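PDB 2JJN: erythromycin C-12 hydroxylase from Saccharopolyspora erythraea, which hydroxylates the macrolactone ring of erythromycin D at C-12, using a heme b cofactor, dioxygen and NADPH to give erythromycin C. Local coordinates for residues Thr74-Gly79 and Gln292-Lys297. The protein carries 2 engineered substitutions. Residues are numbered along the deposited sequence; the frame is centred on the assembly and turned at random. Where two conformers were deposited one is given.
Sequences TRVIEG and QRTTTK. With HEM (protoporphyrin IX containing Fe), chain B.
Arg75 reaches across to Thr294 and Thr296 without a direct hydrogen bond to either. Its CD lies 3.7 Å from OG1 of Thr294, and the arginine chain passes at a slant to the threonine. That hydroxyl has its polar partner elsewhere, the carbonyl oxygen of Asp72. A bend at chi3 (66°) turns the arginine head beside Thr296. There CG2 of Thr296 sits over the centre of one guanidinium face, 3.7 Å from CZ of Arg75. OG1 of Thr296 is hydrogen-bonded to the carbonyl oxygen of Ala67. Two waters lie in the guanidinium plane at its edge, between it and the backbone. One is modelled unusually close to NE of Arg75, so that this bond is doubtful; it can donate to O of Thr295. The other accepts from NH2 of Arg75 and can donate to O of Thr296.

The fold is that of a cytochrome P450. Residues 292-295 belong to strand 290-295 of its mixed sheet, between strands 311-315 and 69-70. The loop after strand 69-70 holds Arg75 and folds back over this strand.

Val76 follows Arg75 in the short 3-10 turn, which ends with a backbone bond from N of Ile77 to O of Thr74. CG2 of Val76 meets CG2 of Thr294 at 3.5 Å, and CG1 rests nearby on the same methyl. In the conformer given, chi1 of 55° sets OG1 of Thr294 between the backbone N and the carbonyl carbon, and CG2 faces Val76. Both side chains also touch Met311 of the neighbouring strand.

Next to Thr294, Arg293 binds a heme propionate. NH1 donates to O2A of the heme at 2.9 Å and NH2 to O1A at 2.8 Å, with the carboxylate at the guanidinium edge. NH1 also donates to O of Gln292, a substrate-binding residue, at 3.0 Å.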
loop_
_atom_site.group_PDB
_atom_site.type_symbol
_atom_site.label_atom_id
_atom_site.label_comp_id
_atom_site.label_asym_id
_atom_site.label_seq_id
_atom_site.Cartn_x
_atom_site.Cartn_y
_atom_site.Cartn_z
ATOM N N THR A 74 13.213 14.547 -1.976
ATOM C CA THR A 74 13.598 15.861 -1.451
ATOM C C THR A 74 14.577 16.544 -2.410
ATOM O O THR A 74 14.720 17.776 -2.404
ATOM C CB THR A 74 14.188 15.823 0.032
ATOM O OG1 THR A 74 15.515 15.268 0.070
ATOM C CG2 THR A 74 13.291 15.039 0.986
ATOM N N ARG A 75 15.214 15.728 -3.256
ATOM C CA ARG A 75 16.133 16.236 -4.269
ATOM C C ARG A 75 15.486 17.338 -5.133
ATOM O O ARG A 75 16.176 18.287 -5.578
ATOM C CB ARG A 75 16.616 15.075 -5.151
ATOM C CG ARG A 75 17.491 14.028 -4.406
ATOM C CD ARG A 75 18.079 12.931 -5.337
ATOM N NE ARG A 75 19.046 13.493 -6.294
ATOM C CZ ARG A 75 20.353 13.215 -6.322
ATOM N NH1 ARG A 75 20.909 12.375 -5.448
ATOM N NH2 ARG A 75 21.123 13.783 -7.246
ATOM N N VAL A 76 14.173 17.223 -5.357
ATOM C CA VAL A 76 13.443 18.151 -6.235
ATOM C C VAL A 76 12.437 19.051 -5.469
ATOM O O VAL A 76 11.595 19.733 -6.075
ATOM C CB VAL A 76 12.719 17.366 -7.398
ATOM C CG1 VAL A 76 13.751 16.643 -8.251
ATOM C CG2 VAL A 76 11.745 16.361 -6.827
ATOM N N ILE A 77 12.494 19.010 -4.137
ATOM C CA ILE A 77 11.589 19.816 -3.312
ATOM C C ILE A 77 12.414 20.861 -2.605
ATOM O O ILE A 77 13.274 20.539 -1.767
ATOM C CB ILE A 77 10.786 18.990 -2.272
ATOM C CG1 ILE A 77 9.898 17.943 -2.966
ATOM C CG2 ILE A 77 9.904 19.917 -1.437
ATOM C CD1 ILE A 77 9.447 16.800 -2.042
ATOM N N GLU A 78 12.145 22.116 -2.973
ATOM C CA GLU A 78 12.897 23.241 -2.455
ATOM C C GLU A 78 12.853 23.279 -0.927
ATOM O O GLU A 78 11.780 23.301 -0.328
ATOM C CB GLU A 78 12.351 24.542 -3.044
ATOM C CG GLU A 78 13.263 25.748 -2.848
ATOM C CD GLU A 78 12.688 27.018 -3.458
ATOM O OE1 GLU A 78 13.483 27.877 -3.889
ATOM O OE2 GLU A 78 11.441 27.157 -3.499
ATOM N N GLY A 79 14.028 23.288 -0.314
ATOM C CA GLY A 79 14.146 23.397 1.136
ATOM C C GLY A 79 14.019 22.087 1.912
ATOM O O GLY A 79 14.303 22.050 3.118
ATOM N N GLN A 292 6.964 7.180 -6.970
ATOM C CA GLN A 292 7.728 8.340 -7.418
ATOM C C GLN A 292 9.201 8.120 -7.285
ATOM O O GLN A 292 9.672 7.462 -6.334
ATOM C CB GLN A 292 7.362 9.605 -6.594
ATOM C CG GLN A 292 5.966 10.135 -7.045
ATOM C CD GLN A 292 4.812 9.385 -6.393
ATOM O OE1 GLN A 292 3.844 8.951 -7.049
ATOM N NE2 GLN A 292 4.903 9.239 -5.086
ATOM N N ARG A 293 9.916 8.638 -8.279
ATOM C CA ARG A 293 11.412 8.675 -8.296
ATOM C C ARG A 293 11.872 10.071 -8.701
ATOM O O ARG A 293 11.074 10.874 -9.184
ATOM C CB ARG A 293 11.999 7.612 -9.250
ATOM C CG ARG A 293 11.582 6.191 -8.905
ATOM C CD ARG A 293 12.249 5.795 -7.560
ATOM N NE ARG A 293 12.151 4.354 -7.277
ATOM C CZ ARG A 293 11.242 3.806 -6.470
ATOM N NH1 ARG A 293 10.257 4.528 -5.926
ATOM N NH2 ARG A 293 11.333 2.513 -6.176
ATOM N N THR A 294 13.161 10.353 -8.505
ATOM C CA THR A 294 13.710 11.621 -9.018
ATOM C C THR A 294 14.952 11.304 -9.842
ATOM O O THR A 294 15.787 10.530 -9.413
ATOM C CB THR A 294 14.043 12.573 -7.874
ATOM O OG1 THR A 294 14.924 11.928 -6.952
ATOM C CG2 THR A 294 12.775 13.019 -7.179
ATOM N N THR A 295 15.080 11.877 -11.036
ATOM C CA THR A 295 16.273 11.577 -11.830
ATOM C C THR A 295 17.502 12.275 -11.236
ATOM O O THR A 295 17.440 13.439 -10.809
ATOM C CB THR A 295 16.121 12.049 -13.285
ATOM O OG1 THR A 295 15.780 13.429 -13.294
ATOM C CG2 THR A 295 14.977 11.278 -13.954
ATOM N N THR A 296 18.601 11.554 -11.243
ATOM C CA THR A 296 19.866 12.122 -10.720
ATOM C C THR A 296 20.741 12.689 -11.837
ATOM O O THR A 296 21.784 13.285 -11.561
ATOM C CB THR A 296 20.681 11.061 -9.977
ATOM O OG1 THR A 296 21.055 9.989 -10.857
ATOM C CG2 THR A 296 19.806 10.506 -8.847
ATOM N N LYS A 297 20.323 12.436 -13.068
ATOM C CA LYS A 297 21.051 12.816 -14.276
ATOM C C LYS A 297 20.126 12.723 -15.464
ATOM O O LYS A 297 19.078 12.092 -15.395
ATOM C CB LYS A 297 22.250 11.885 -14.499
ATOM C CG LYS A 297 21.884 10.398 -14.558
ATOM C CD LYS A 297 23.130 9.548 -14.657
ATOM C CE LYS A 297 22.781 8.138 -15.063
ATOM N NZ LYS A 297 23.958 7.477 -15.751
HETATM C CHA HEM B . 7.501 -0.764 0.102
HETATM C CHB HEM B . 3.070 -1.743 -1.692
HETATM C CHC HEM B . 1.784 -3.612 2.591
HETATM C CHD HEM B . 5.882 -1.909 4.583
HETATM C C1A HEM B . 6.420 -0.947 -0.735
HETATM C C2A HEM B . 6.406 -0.594 -2.160
HETATM C C3A HEM B . 5.189 -0.846 -2.648
HETATM C C4A HEM B . 4.377 -1.362 -1.564
HETATM C CMA HEM B . 4.690 -0.607 -4.090
HETATM C CAA HEM B . 7.607 -0.055 -2.960
HETATM C CBA HEM B . 7.769 1.444 -2.787
HETATM C CGA HEM B . 8.780 2.035 -3.772
HETATM O O1A HEM B . 9.377 1.274 -4.585
HETATM O O2A HEM B . 9.000 3.284 -3.678
HETATM C C1B HEM B . 2.337 -2.352 -0.672
HETATM C C2B HEM B . 1.016 -2.906 -0.823
HETATM C C3B HEM B . 0.656 -3.437 0.369
HETATM C C4B HEM B . 1.775 -3.203 1.274
HETATM C CMB HEM B . 0.286 -2.832 -2.180
HETATM C CAB HEM B . -0.645 -4.126 0.823
HETATM C CBB HEM B . -1.313 -4.855 -0.011
HETATM C C1C HEM B . 2.777 -3.311 3.497
HETATM C C2C HEM B . 2.758 -3.673 4.905
HETATM C C3C HEM B . 3.894 -3.199 5.460
HETATM C C4C HEM B . 4.672 -2.538 4.410
HETATM C CMC HEM B . 1.593 -4.468 5.554
HETATM C CAC HEM B . 4.368 -3.258 6.925
HETATM C CBC HEM B . 4.193 -4.326 7.703
HETATM C C1D HEM B . 6.636 -1.441 3.550
HETATM C C2D HEM B . 7.922 -0.850 3.740
HETATM C C3D HEM B . 8.428 -0.518 2.374
HETATM C C4D HEM B . 7.398 -0.925 1.465
HETATM C CMD HEM B . 8.656 -0.598 5.091
HETATM C CAD HEM B . 9.761 0.154 1.997
HETATM C CBD HEM B . 10.849 -0.895 1.693
HETATM C CGD HEM B . 12.096 -0.217 1.216
HETATM O O1D HEM B . 12.073 0.978 0.876
HETATM O O2D HEM B . 13.138 -0.905 1.181
HETATM N NA HEM B . 5.151 -1.448 -0.398
HETATM N NB HEM B . 2.783 -2.499 0.639
HETATM N NC HEM B . 3.944 -2.607 3.264
HETATM N ND HEM B . 6.346 -1.476 2.171
HETATM FE FE HEM B . 4.606 -2.149 1.368
HETATM O O HOH W 1 18.094 14.631 -8.349
HETATM O O HOH W 2 21.209 15.395 -9.658
HETATM O O HOH W 3 3.740 -0.139 1.718
#